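Local atomic coordinates of BF1531-like N-terminal domain-containing protein (PDB entry 3SLR), a protein that is of unknown function but binds magnesium through its phosphatase domain and may act as a hydrolase on ester bonds. Residues A[70-74]-A[75-79]; A[258-261]-A[262-265]; A[296-299]-A[300-304]. All coordinates share one frame; numbering follows the deposited sequence.

Interaction 1 (A[70-74]-A[75-79]); sequences SDYYQ and FEPDY
The Tyr72 ring meets Pro77 and turns its edge to the face of the Tyr73 ring, an edge-to-face (T-shaped) pair. Pro77 CG comes to 3.6 Å from Tyr72 CE1, at an oblique angle to the ring, and the two side chains run at about a right angle to each other. At its edge, in plane, the Tyr72 ring has Tyr73 CE2. Seen from the other partner, Tyr72 CD2 sits 3.6 Å above the plane of the Tyr73 ring, over its centre. Turning Tyr72 CG away from its own backbone N (chi1 164°) brings the far end of the ring back toward Pro77, although its root points elsewhere. Its hydroxyl is hydrogen-bonded to Thr80 OG1; that of Tyr73 is hydrogen-bonded to Ile65 O.

The backbone closes the turn. Phe75 N makes two weak hydrogen bonds, to Asp71 O at 3.0 Å and to Tyr72 O at 3.1 Å. Glu76 N reaches Tyr73 O at 3.2 Å. Glu76 has a positive phi, 51°, outside helical values, and Pro77 comes next. Ser70 holds the N-cap position at the start of the helix.

In the FkbH-type N-terminal domain, helix 71-75 belongs to the crossover from edge strand 50-55 to strand 79-83 of a parallel sheet. Phe75 lays its ring against Trp54 of strand 50-55, while Tyr72 and Pro77 both press on Ala26 of strand 22-29, which lies between those two strands, and Tyr72 also touches Ile65 of helix 61-66.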
ATOM      1  N   SER A  70      28.317 -13.878   8.468  1.00 31.80           N
ATOM      2  CA  SER A  70      27.111 -14.671   8.241  1.00 25.96           C
ATOM      3  C   SER A  70      26.739 -14.823   6.768  1.00 21.33           C
ATOM      4  O   SER A  70      27.160 -14.040   5.924  1.00 25.59           O
ATOM      5  CB  SER A  70      25.933 -14.040   8.989  1.00 27.10           C
ATOM      6  OG  SER A  70      25.560 -12.819   8.372  1.00 28.30           O
ATOM      7  N   ASP A  71      25.912 -15.825   6.476  1.00 23.68           N
ATOM      8  CA  ASP A  71      25.379 -16.030   5.136  1.00 20.45           C
ATOM      9  C   ASP A  71      24.663 -14.798   4.595  1.00 21.55           C
ATOM     10  O   ASP A  71      24.659 -14.562   3.392  1.00 21.34           O
ATOM     11  CB  ASP A  71      24.405 -17.210   5.114  1.00 22.19           C
ATOM     12  CG  ASP A  71      25.094 -18.545   5.308  1.00 32.59           C
ATOM     13  OD1 ASP A  71      26.331 -18.605   5.150  1.00 29.87           O
ATOM     14  OD2 ASP A  71      24.395 -19.538   5.608  1.00 33.54           O
ATOM     15  N   TYR A  72      24.038 -14.033   5.489  1.00 24.22           N
ATOM     16  CA  TYR A  72      23.313 -12.834   5.079  1.00 20.66           C
ATOM     17  C   TYR A  72      24.232 -11.836   4.375  1.00 22.29           C
ATOM     18  O   TYR A  72      23.935 -11.376   3.273  1.00 24.55           O
ATOM     19  CB  TYR A  72      22.646 -12.173   6.284  1.00 21.64           C
ATOM     20  CG  TYR A  72      22.213 -10.756   5.996  1.00 21.33           C
ATOM     21  CD1 TYR A  72      21.092 -10.496   5.215  1.00 22.17           C
ATOM     22  CD2 TYR A  72      22.938  -9.676   6.489  1.00 21.89           C
ATOM     23  CE1 TYR A  72      20.696  -9.191   4.939  1.00 20.27           C
ATOM     24  CE2 TYR A  72      22.554  -8.377   6.218  1.00 26.76           C
ATOM     25  CZ  TYR A  72      21.433  -8.142   5.451  1.00 22.45           C
ATOM     26  OH  TYR A  72      21.062  -6.852   5.195  1.00 23.44           O
ATOM     27  N   TYR A  73      25.349 -11.496   5.012  1.00 26.12           N
ATOM     28  CA  TYR A  73      26.293 -10.549   4.412  1.00 27.89           C
ATOM     29  C   TYR A  73      26.961 -11.103   3.164  1.00 26.87           C
ATOM     30  O   TYR A  73      27.231 -10.364   2.211  1.00 28.97           O
ATOM     31  CB  TYR A  73      27.337 -10.088   5.427  1.00 26.37           C
ATOM     32  CG  TYR A  73      26.746  -9.206   6.494  1.00 29.37           C
ATOM     33  CD1 TYR A  73      26.386  -7.893   6.214  1.00 30.68           C
ATOM     34  CD2 TYR A  73      26.523  -9.690   7.771  1.00 28.37           C
ATOM     35  CE1 TYR A  73      25.825  -7.083   7.188  1.00 29.48           C
ATOM     36  CE2 TYR A  73      25.968  -8.890   8.748  1.00 30.66           C
ATOM     37  CZ  TYR A  73      25.620  -7.586   8.450  1.00 28.06           C
ATOM     38  OH  TYR A  73      25.067  -6.790   9.433  1.00 32.86           O
ATOM     39  N   GLN A  74      27.224 -12.403   3.157  1.00 27.22           N
ATOM     40  CA  GLN A  74      27.805 -13.021   1.968  1.00 28.25           C
ATOM     41  C   GLN A  74      26.857 -12.942   0.768  1.00 28.16           C
ATOM     42  O   GLN A  74      27.294 -12.933  -0.383  1.00 24.63           O
ATOM     43  CB  GLN A  74      28.211 -14.473   2.248  1.00 26.63           C
ATOM     44  CG  GLN A  74      29.082 -14.651   3.489  1.00 33.62           C
ATOM     45  CD  GLN A  74      30.440 -13.976   3.377  1.00 45.55           C
ATOM     46  OE1 GLN A  74      30.726 -13.279   2.402  1.00 50.96           O
ATOM     47  NE2 GLN A  74      31.291 -14.187   4.383  1.00 48.92           N
ATOM     48  N   PHE A  75      25.556 -12.866   1.040  1.00 25.37           N
ATOM     49  CA  PHE A  75      24.546 -12.809  -0.018  1.00 24.40           C
ATOM     50  C   PHE A  75      24.525 -11.448  -0.731  1.00 23.72           C
ATOM     51  O   PHE A  75      24.133 -11.362  -1.888  1.00 22.26           O
ATOM     52  CB  PHE A  75      23.151 -13.132   0.556  1.00 20.60           C
ATOM     53  CG  PHE A  75      22.041 -13.081  -0.462  1.00 23.96           C
ATOM     54  CD1 PHE A  75      22.017 -13.967  -1.533  1.00 25.48           C
ATOM     55  CD2 PHE A  75      21.004 -12.154  -0.340  1.00 22.90           C
ATOM     56  CE1 PHE A  75      21.002 -13.922  -2.473  1.00 22.98           C
ATOM     57  CE2 PHE A  75      19.977 -12.107  -1.280  1.00 20.82           C
ATOM     58  CZ  PHE A  75      19.975 -12.989  -2.345  1.00 23.60           C
ATOM     59  N   GLU A  76      24.942 -10.398  -0.026  1.00 21.76           N
ATOM     60  CA  GLU A  76      24.975  -9.033  -0.563  1.00 25.70           C
ATOM     61  C   GLU A  76      23.649  -8.611  -1.204  1.00 25.51           C
ATOM     62  O   GLU A  76      23.578  -8.341  -2.403  1.00 22.31           O
ATOM     63  CB  GLU A  76      26.128  -8.871  -1.560  1.00 26.96           C
ATOM     64  CG  GLU A  76      27.505  -9.041  -0.926  1.00 32.18           C
ATOM     65  CD  GLU A  76      28.638  -8.978  -1.947  1.00 42.50           C
ATOM     66  OE1 GLU A  76      28.357  -9.053  -3.162  1.00 42.51           O
ATOM     67  OE2 GLU A  76      29.809  -8.857  -1.529  1.00 49.23           O
ATOM     68  N   PRO A  77      22.587  -8.545  -0.397  1.00 20.86           N
ATOM     69  CA  PRO A  77      21.266  -8.271  -0.965  1.00 21.04           C
ATOM     70  C   PRO A  77      21.106  -6.832  -1.450  1.00 20.75           C
ATOM     71  O   PRO A  77      21.750  -5.908  -0.933  1.00 23.88           O
ATOM     72  CB  PRO A  77      20.321  -8.546   0.216  1.00 18.47           C
ATOM     73  CG  PRO A  77      21.168  -8.275   1.440  1.00 20.26           C
ATOM     74  CD  PRO A  77      22.543  -8.770   1.058  1.00 22.47           C
ATOM     75  N   ASP A  78      20.247  -6.658  -2.446  1.00 18.43           N
ATOM     76  CA  ASP A  78      19.799  -5.339  -2.874  1.00 18.46           C
ATOM     77  C   ASP A  78      18.724  -4.812  -1.919  1.00 19.68           C
ATOM     78  O   ASP A  78      18.656  -3.610  -1.653  1.00 20.17           O
ATOM     79  CB  ASP A  78      19.235  -5.414  -4.285  1.00 19.12           C
ATOM     80  CG  ASP A  78      20.276  -5.816  -5.305  1.00 25.07           C
ATOM     81  OD1 ASP A  78      21.343  -5.172  -5.333  1.00 23.50           O
ATOM     82  OD2 ASP A  78      20.026  -6.774  -6.067  1.00 22.63           O
ATOM     83  N   TYR A  79      17.894  -5.720  -1.412  1.00 17.31           N
ATOM     84  CA  TYR A  79      16.882  -5.379  -0.406  1.00 16.08           C
ATOM     85  C   TYR A  79      16.935  -6.374   0.731  1.00 16.25           C
ATOM     86  O   TYR A  79      17.177  -7.555   0.508  1.00 17.20           O
ATOM     87  CB  TYR A  79      15.481  -5.381  -1.022  1.00 15.58           C
ATOM     88  CG  TYR A  79      15.293  -4.277  -2.024  1.00 18.39           C
ATOM     89  CD1 TYR A  79      15.655  -4.450  -3.348  1.00 19.81           C
ATOM     90  CD2 TYR A  79      14.775  -3.048  -1.638  1.00 20.73           C
ATOM     91  CE1 TYR A  79      15.498  -3.424  -4.273  1.00 19.80           C
ATOM     92  CE2 TYR A  79      14.620  -2.022  -2.550  1.00 22.45           C
ATOM     93  CZ  TYR A  79      14.981  -2.216  -3.863  1.00 19.32           C
ATOM     94  OH  TYR A  79      14.821  -1.190  -4.773  1.00 20.41           O
TER

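Interaction 2 (A[258-261]-A[262-265]); sequences FTEF and QEWV
Gln262, one turn on from Phe258, has its OE1 gripped by two backbone N-H groups, those of Val297 and Leu298, while its NE2 bonds to Ile233 O. The amide is thereby held at both ends. Gln262 CG lies alongside the preceding turn, 3.3 Å from Phe258 O, the same carbonyl that takes Gln262 N at 2.9 Å.

Further round the helix, Phe261 CE1 packs obliquely on the six-membered ring of Trp264, 3.8 Å from Trp264 CE3. Over one face of the Phe261 ring, offset toward its rim, lies Val265 CG2, 4.2 Å from Phe261 CZ. With CG swung anti to N in both Phe261 and Trp264 (chi1 176° and -177°), these rings lean the same way, against Leu364 and Leu367 of helix 363-368.

Helix 255-270 lies in the crossover between parallel strands 224-227 and 274-280 of the magnesium-binding domain, whose DxDxT sequence is consistent with a HAD-type phosphatase. Val265 faces Leu225 and Leu227 of the first strand; the side chain of Phe258 is about 9 Å from a magnesium ion.

On the outer side Glu263 stretches back, its OE2 3.5 Å from Thr259 CG2. Glu263 OE1 stays 5.5 Å from Glu260 OE2, so the like charges do not touch.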
ATOM      1  N   PHE A 258     -19.265  11.088  -1.924  1.00 15.47           N
ATOM      2  CA  PHE A 258     -18.549  11.723  -3.023  1.00 14.78           C
ATOM      3  C   PHE A 258     -17.661  12.848  -2.498  1.00 14.83           C
ATOM      4  O   PHE A 258     -16.554  13.049  -2.990  1.00 15.81           O
ATOM      5  CB  PHE A 258     -19.512  12.211  -4.120  1.00 14.83           C
ATOM      6  CG  PHE A 258     -20.102  11.091  -4.945  1.00 16.38           C
ATOM      7  CD1 PHE A 258     -19.330  10.430  -5.903  1.00 15.69           C
ATOM      8  CD2 PHE A 258     -21.424  10.717  -4.788  1.00 15.48           C
ATOM      9  CE1 PHE A 258     -19.871   9.396  -6.656  1.00 16.27           C
ATOM     10  CE2 PHE A 258     -21.968   9.684  -5.533  1.00 14.59           C
ATOM     11  CZ  PHE A 258     -21.188   9.027  -6.474  1.00 15.66           C
ATOM     12  N   THR A 259     -18.133  13.556  -1.475  1.00 15.10           N
ATOM     13  CA  THR A 259     -17.335  14.598  -0.827  1.00 12.93           C
ATOM     14  C   THR A 259     -16.047  14.008  -0.245  1.00 14.75           C
ATOM     15  O   THR A 259     -14.956  14.550  -0.450  1.00 14.04           O
ATOM     16  CB  THR A 259     -18.130  15.295   0.313  1.00 16.35           C
ATOM     17  OG1 THR A 259     -19.104  16.162  -0.264  1.00 19.20           O
ATOM     18  CG2 THR A 259     -17.206  16.127   1.197  1.00 17.49           C
ATOM     19  N   GLU A 260     -16.183  12.912   0.494  1.00 14.42           N
ATOM     20  CA  GLU A 260     -15.027  12.289   1.140  1.00 14.81           C
ATOM     21  C   GLU A 260     -14.065  11.669   0.126  1.00 14.59           C
ATOM     22  O   GLU A 260     -12.855  11.671   0.329  1.00 15.80           O
ATOM     23  CB  GLU A 260     -15.480  11.291   2.210  1.00 13.82           C
ATOM     24  CG  GLU A 260     -16.278  11.995   3.313  1.00 16.68           C
ATOM     25  CD  GLU A 260     -16.821  11.073   4.386  1.00 16.82           C
ATOM     26  OE1 GLU A 260     -16.722   9.838   4.242  1.00 15.48           O
ATOM     27  OE2 GLU A 260     -17.372  11.607   5.376  1.00 17.45           O
ATOM     28  N   PHE A 261     -14.612  11.138  -0.963  1.00 15.25           N
ATOM     29  CA  PHE A 261     -13.800  10.649  -2.073  1.00 16.35           C
ATOM     30  C   PHE A 261     -13.036  11.783  -2.762  1.00 15.87           C
ATOM     31  O   PHE A 261     -11.853  11.633  -3.087  1.00 17.06           O
ATOM     32  CB  PHE A 261     -14.666   9.878  -3.082  1.00 11.43           C
ATOM     33  CG  PHE A 261     -13.910   9.427  -4.313  1.00 14.76           C
ATOM     34  CD1 PHE A 261     -12.754   8.669  -4.195  1.00 16.96           C
ATOM     35  CD2 PHE A 261     -14.368   9.743  -5.577  1.00 18.39           C
ATOM     36  CE1 PHE A 261     -12.063   8.249  -5.320  1.00 19.09           C
ATOM     37  CE2 PHE A 261     -13.677   9.334  -6.712  1.00 21.03           C
ATOM     38  CZ  PHE A 261     -12.525   8.584  -6.580  1.00 20.21           C
ATOM     39  N   GLN A 262     -13.700  12.915  -2.991  1.00 14.34           N
ATOM     40  CA  GLN A 262     -13.011  14.077  -3.568  1.00 13.13           C
ATOM     41  C   GLN A 262     -11.911  14.577  -2.639  1.00 15.55           C
ATOM     42  O   GLN A 262     -10.886  15.055  -3.099  1.00 13.65           O
ATOM     43  CB  GLN A 262     -13.981  15.220  -3.862  1.00 16.29           C
ATOM     44  CG  GLN A 262     -14.834  15.004  -5.088  1.00 14.39           C
ATOM     45  CD  GLN A 262     -15.594  16.253  -5.482  1.00 17.81           C
ATOM     46  OE1 GLN A 262     -15.130  17.379  -5.261  1.00 16.59           O
ATOM     47  NE2 GLN A 262     -16.757  16.061  -6.084  1.00 14.07           N
ATOM     48  N   GLU A 263     -12.122  14.461  -1.327  1.00 15.02           N
ATOM     49  CA  GLU A 263     -11.093  14.871  -0.368  1.00 12.18           C
ATOM     50  C   GLU A 263      -9.828  14.004  -0.470  1.00 13.21           C
ATOM     51  O   GLU A 263      -8.717  14.485  -0.259  1.00 13.50           O
ATOM     52  CB  GLU A 263     -11.658  14.854   1.060  1.00 11.60           C
ATOM     53  CG  GLU A 263     -12.684  15.952   1.273  1.00 15.37           C
ATOM     54  CD  GLU A 263     -13.487  15.795   2.555  1.00 16.14           C
ATOM     55  OE1 GLU A 263     -13.409  14.721   3.198  1.00 17.88           O
ATOM     56  OE2 GLU A 263     -14.217  16.752   2.905  1.00 17.29           O
ATOM     57  N   TRP A 264     -10.013  12.724  -0.767  1.00 13.07           N
ATOM     58  CA  TRP A 264      -8.899  11.815  -1.010  1.00 14.45           C
ATOM     59  C   TRP A 264      -8.148  12.252  -2.276  1.00 14.37           C
ATOM     60  O   TRP A 264      -6.920  12.291  -2.300  1.00 14.04           O
ATOM     61  CB  TRP A 264      -9.441  10.389  -1.160  1.00 12.47           C
ATOM     62  CG  TRP A 264      -8.401   9.307  -1.356  1.00 14.69           C
ATOM     63  CD1 TRP A 264      -7.601   8.755  -0.393  1.00 14.44           C
ATOM     64  CD2 TRP A 264      -8.081   8.634  -2.577  1.00 15.26           C
ATOM     65  NE1 TRP A 264      -6.795   7.790  -0.947  1.00 15.63           N
ATOM     66  CE2 TRP A 264      -7.068   7.694  -2.284  1.00 14.74           C
ATOM     67  CE3 TRP A 264      -8.546   8.739  -3.893  1.00 14.95           C
ATOM     68  CZ2 TRP A 264      -6.519   6.858  -3.254  1.00 16.02           C
ATOM     69  CZ3 TRP A 264      -7.996   7.904  -4.858  1.00 16.95           C
ATOM     70  CH2 TRP A 264      -6.990   6.979  -4.533  1.00 17.05           C
ATOM     71  N   VAL A 265      -8.894  12.591  -3.319  1.00 13.68           N
ATOM     72  CA  VAL A 265      -8.274  13.032  -4.572  1.00 14.74           C
ATOM     73  C   VAL A 265      -7.476  14.312  -4.324  1.00 14.36           C
ATOM     74  O   VAL A 265      -6.357  14.477  -4.825  1.00 17.48           O
ATOM     75  CB  VAL A 265      -9.315  13.224  -5.670  1.00 12.27           C
ATOM     76  CG1 VAL A 265      -8.674  13.827  -6.945  1.00 13.37           C
ATOM     77  CG2 VAL A 265      -9.988  11.883  -5.979  1.00 15.78           C
TER

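Interaction 3 (A[296-299]-A[300-304]); sequences MVLK and LDDIA
Asp302 folds its carboxylate back over the start of its own turn, against Lys299 and Leu298. Asp302 OD2 accepts Lys299 N at 3.0 Å in a nearly straight bond (173°) that meets it on the anti side, 30° out of the carboxylate plane. Asp302 OD2 is also 3.7 Å from Leu298 CA and 4.1 Å from Leu298 CD2. Asp302 CB in turn rests 3.3 Å from Lys299 O, whose carbonyl takes Asp302 N at 2.9 Å. Lys299 is therefore tied to Asp302 twice: the bond from its N-H restrains the carboxylate, while the one to its C=O closes the turn.

The 300-302 segment is a 3-10 turn, continued by a bond from Ile303 N to Leu300 O. It lies on the way from helix 283-292 to strand 305-309, an outer strand of the parallel sheet in the phosphatase domain. Ile303 packs on Ile275 and Val277 of strand 274-280, and Leu300 packs on Phe290 of helix 283-292.

The lysine side chain goes the other way. Bent at chi2 (-59°) and then extended, it curls back so that Lys299 NZ bonds to Met296 O at 2.9 Å, closing a ring of side chain and backbone over Val297 and Leu298. Met296, present as selenomethionine, is buried against Phe290 and Gln262; Asp302 touches Lys269 of helix 255-270.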
HETATM    1  N   MSE A 296     -18.406  21.535  -4.352  1.00 20.47           N
HETATM    2  CA  MSE A 296     -17.281  20.813  -4.939  1.00 19.05           C
HETATM    3  C   MSE A 296     -16.029  20.991  -4.077  1.00 21.32           C
HETATM    4  O   MSE A 296     -15.685  22.105  -3.674  1.00 20.30           O
HETATM    5  CB  MSE A 296     -17.008  21.299  -6.370  1.00 19.10           C
HETATM    6  CG  MSE A 296     -18.094  20.930  -7.374  1.00 20.07           C
HETATM    7 SE   MSE A 296     -18.110  19.036  -7.828  1.00 29.73          SE
HETATM    8  CE  MSE A 296     -16.430  18.931  -8.845  1.00 16.89           C
ATOM      9  N   VAL A 297     -15.349  19.888  -3.786  1.00 19.52           N
ATOM     10  CA  VAL A 297     -14.047  19.953  -3.129  1.00 20.79           C
ATOM     11  C   VAL A 297     -12.970  20.225  -4.171  1.00 20.80           C
ATOM     12  O   VAL A 297     -12.137  21.121  -4.010  1.00 22.01           O
ATOM     13  CB  VAL A 297     -13.739  18.652  -2.349  1.00 18.19           C
ATOM     14  CG1 VAL A 297     -12.338  18.692  -1.751  1.00 17.47           C
ATOM     15  CG2 VAL A 297     -14.766  18.461  -1.244  1.00 21.70           C
ATOM     16  N   LEU A 298     -12.997  19.453  -5.249  1.00 18.78           N
ATOM     17  CA  LEU A 298     -12.096  19.679  -6.378  1.00 19.17           C
ATOM     18  C   LEU A 298     -12.513  20.923  -7.161  1.00 20.11           C
ATOM     19  O   LEU A 298     -13.699  21.131  -7.410  1.00 21.48           O
ATOM     20  CB  LEU A 298     -12.090  18.452  -7.293  1.00 17.92           C
ATOM     21  CG  LEU A 298     -11.592  17.173  -6.610  1.00 18.31           C
ATOM     22  CD1 LEU A 298     -11.656  15.975  -7.546  1.00 20.82           C
ATOM     23  CD2 LEU A 298     -10.176  17.392  -6.110  1.00 19.70           C
ATOM     24  N   LYS A 299     -11.538  21.752  -7.527  1.00 21.15           N
ATOM     25  CA  LYS A 299     -11.784  22.926  -8.367  1.00 20.16           C
ATOM     26  C   LYS A 299     -11.024  22.758  -9.684  1.00 21.00           C
ATOM     27  O   LYS A 299     -10.176  21.873  -9.810  1.00 20.55           O
ATOM     28  CB  LYS A 299     -11.308  24.193  -7.661  1.00 20.89           C
ATOM     29  CG  LYS A 299     -11.868  24.386  -6.260  1.00 21.18           C
ATOM     30  CD  LYS A 299     -13.381  24.447  -6.240  1.00 22.33           C
ATOM     31  CE  LYS A 299     -13.878  24.665  -4.811  1.00 23.84           C
ATOM     32  NZ  LYS A 299     -15.349  24.800  -4.709  1.00 23.54           N
ATOM     33  N   LEU A 300     -11.320  23.603 -10.667  1.00 22.98           N
ATOM     34  CA  LEU A 300     -10.643  23.487 -11.952  1.00 22.39           C
ATOM     35  C   LEU A 300      -9.130  23.559 -11.819  1.00 21.96           C
ATOM     36  O   LEU A 300      -8.424  22.909 -12.576  1.00 22.35           O
ATOM     37  CB  LEU A 300     -11.134  24.532 -12.956  1.00 20.90           C
ATOM     38  CG  LEU A 300     -12.512  24.251 -13.557  1.00 23.84           C
ATOM     39  CD1 LEU A 300     -12.826  25.216 -14.702  1.00 25.53           C
ATOM     40  CD2 LEU A 300     -12.585  22.818 -14.039  1.00 23.77           C
ATOM     41  N   ASP A 301      -8.622  24.332 -10.864  1.00 22.59           N
ATOM     42  CA  ASP A 301      -7.168  24.480 -10.751  1.00 28.30           C
ATOM     43  C   ASP A 301      -6.489  23.251 -10.153  1.00 26.83           C
ATOM     44  O   ASP A 301      -5.264  23.197 -10.042  1.00 27.39           O
ATOM     45  CB  ASP A 301      -6.778  25.741  -9.977  1.00 30.56           C
ATOM     46  CG  ASP A 301      -7.275  25.732  -8.546  1.00 37.13           C
ATOM     47  OD1 ASP A 301      -7.563  24.639  -8.009  1.00 36.17           O
ATOM     48  OD2 ASP A 301      -7.367  26.829  -7.950  1.00 45.52           O
ATOM     49  N   ASP A 302      -7.288  22.264  -9.763  1.00 26.25           N
ATOM     50  CA  ASP A 302      -6.736  20.994  -9.297  1.00 23.48           C
ATOM     51  C   ASP A 302      -6.560  20.033 -10.467  1.00 25.98           C
ATOM     52  O   ASP A 302      -5.918  18.997 -10.334  1.00 23.48           O
ATOM     53  CB  ASP A 302      -7.650  20.358  -8.250  1.00 23.54           C
ATOM     54  CG  ASP A 302      -7.699  21.148  -6.961  1.00 27.51           C
ATOM     55  OD1 ASP A 302      -6.643  21.659  -6.530  1.00 29.36           O
ATOM     56  OD2 ASP A 302      -8.802  21.268  -6.384  1.00 24.27           O
ATOM     57  N   ILE A 303      -7.134  20.381 -11.615  1.00 22.94           N
ATOM     58  CA  ILE A 303      -7.141  19.475 -12.756  1.00 21.04           C
ATOM     59  C   ILE A 303      -6.140  19.928 -13.821  1.00 21.43           C
ATOM     60  O   ILE A 303      -6.301  20.989 -14.432  1.00 21.69           O
ATOM     61  CB  ILE A 303      -8.549  19.374 -13.378  1.00 20.60           C
ATOM     62  CG1 ILE A 303      -9.618  19.092 -12.308  1.00 20.91           C
ATOM     63  CG2 ILE A 303      -8.568  18.323 -14.465  1.00 18.59           C
ATOM     64  CD1 ILE A 303      -9.503  17.730 -11.662  1.00 20.94           C
ATOM     65  N   ALA A 304      -5.109  19.117 -14.047  1.00 17.23           N
ATOM     66  CA  ALA A 304      -4.044  19.465 -14.993  1.00 21.13           C
ATOM     67  C   ALA A 304      -4.471  19.396 -16.460  1.00 19.91           C
ATOM     68  O   ALA A 304      -4.090  20.244 -17.263  1.00 20.05           O
ATOM     69  CB  ALA A 304      -2.826  18.580 -14.762  1.00 18.85           C
TER

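How the interactions relate
Interactions 2 and 3 belong together in the magnesium-binding domain, their centres 12 Å apart: interaction 2 lies within helix 255-270 and interaction 3 is the loop laid against it. Besides the polar contact of Gln262 with that loop, Val265 CG1 meets Leu298 CD1 at 3.7 Å. Interaction 1 is in the other domain, about 44 and 48 Å from them between centres. Interaction 2 is buried and combines regular helix bonds with aromatic and aliphatic packing; interaction 3 is a surface turn held by an aspartate and a lysine gripping backbone atoms. Interaction 1 is intermediate, partly buried, with tyrosine and proline packed at a helix end.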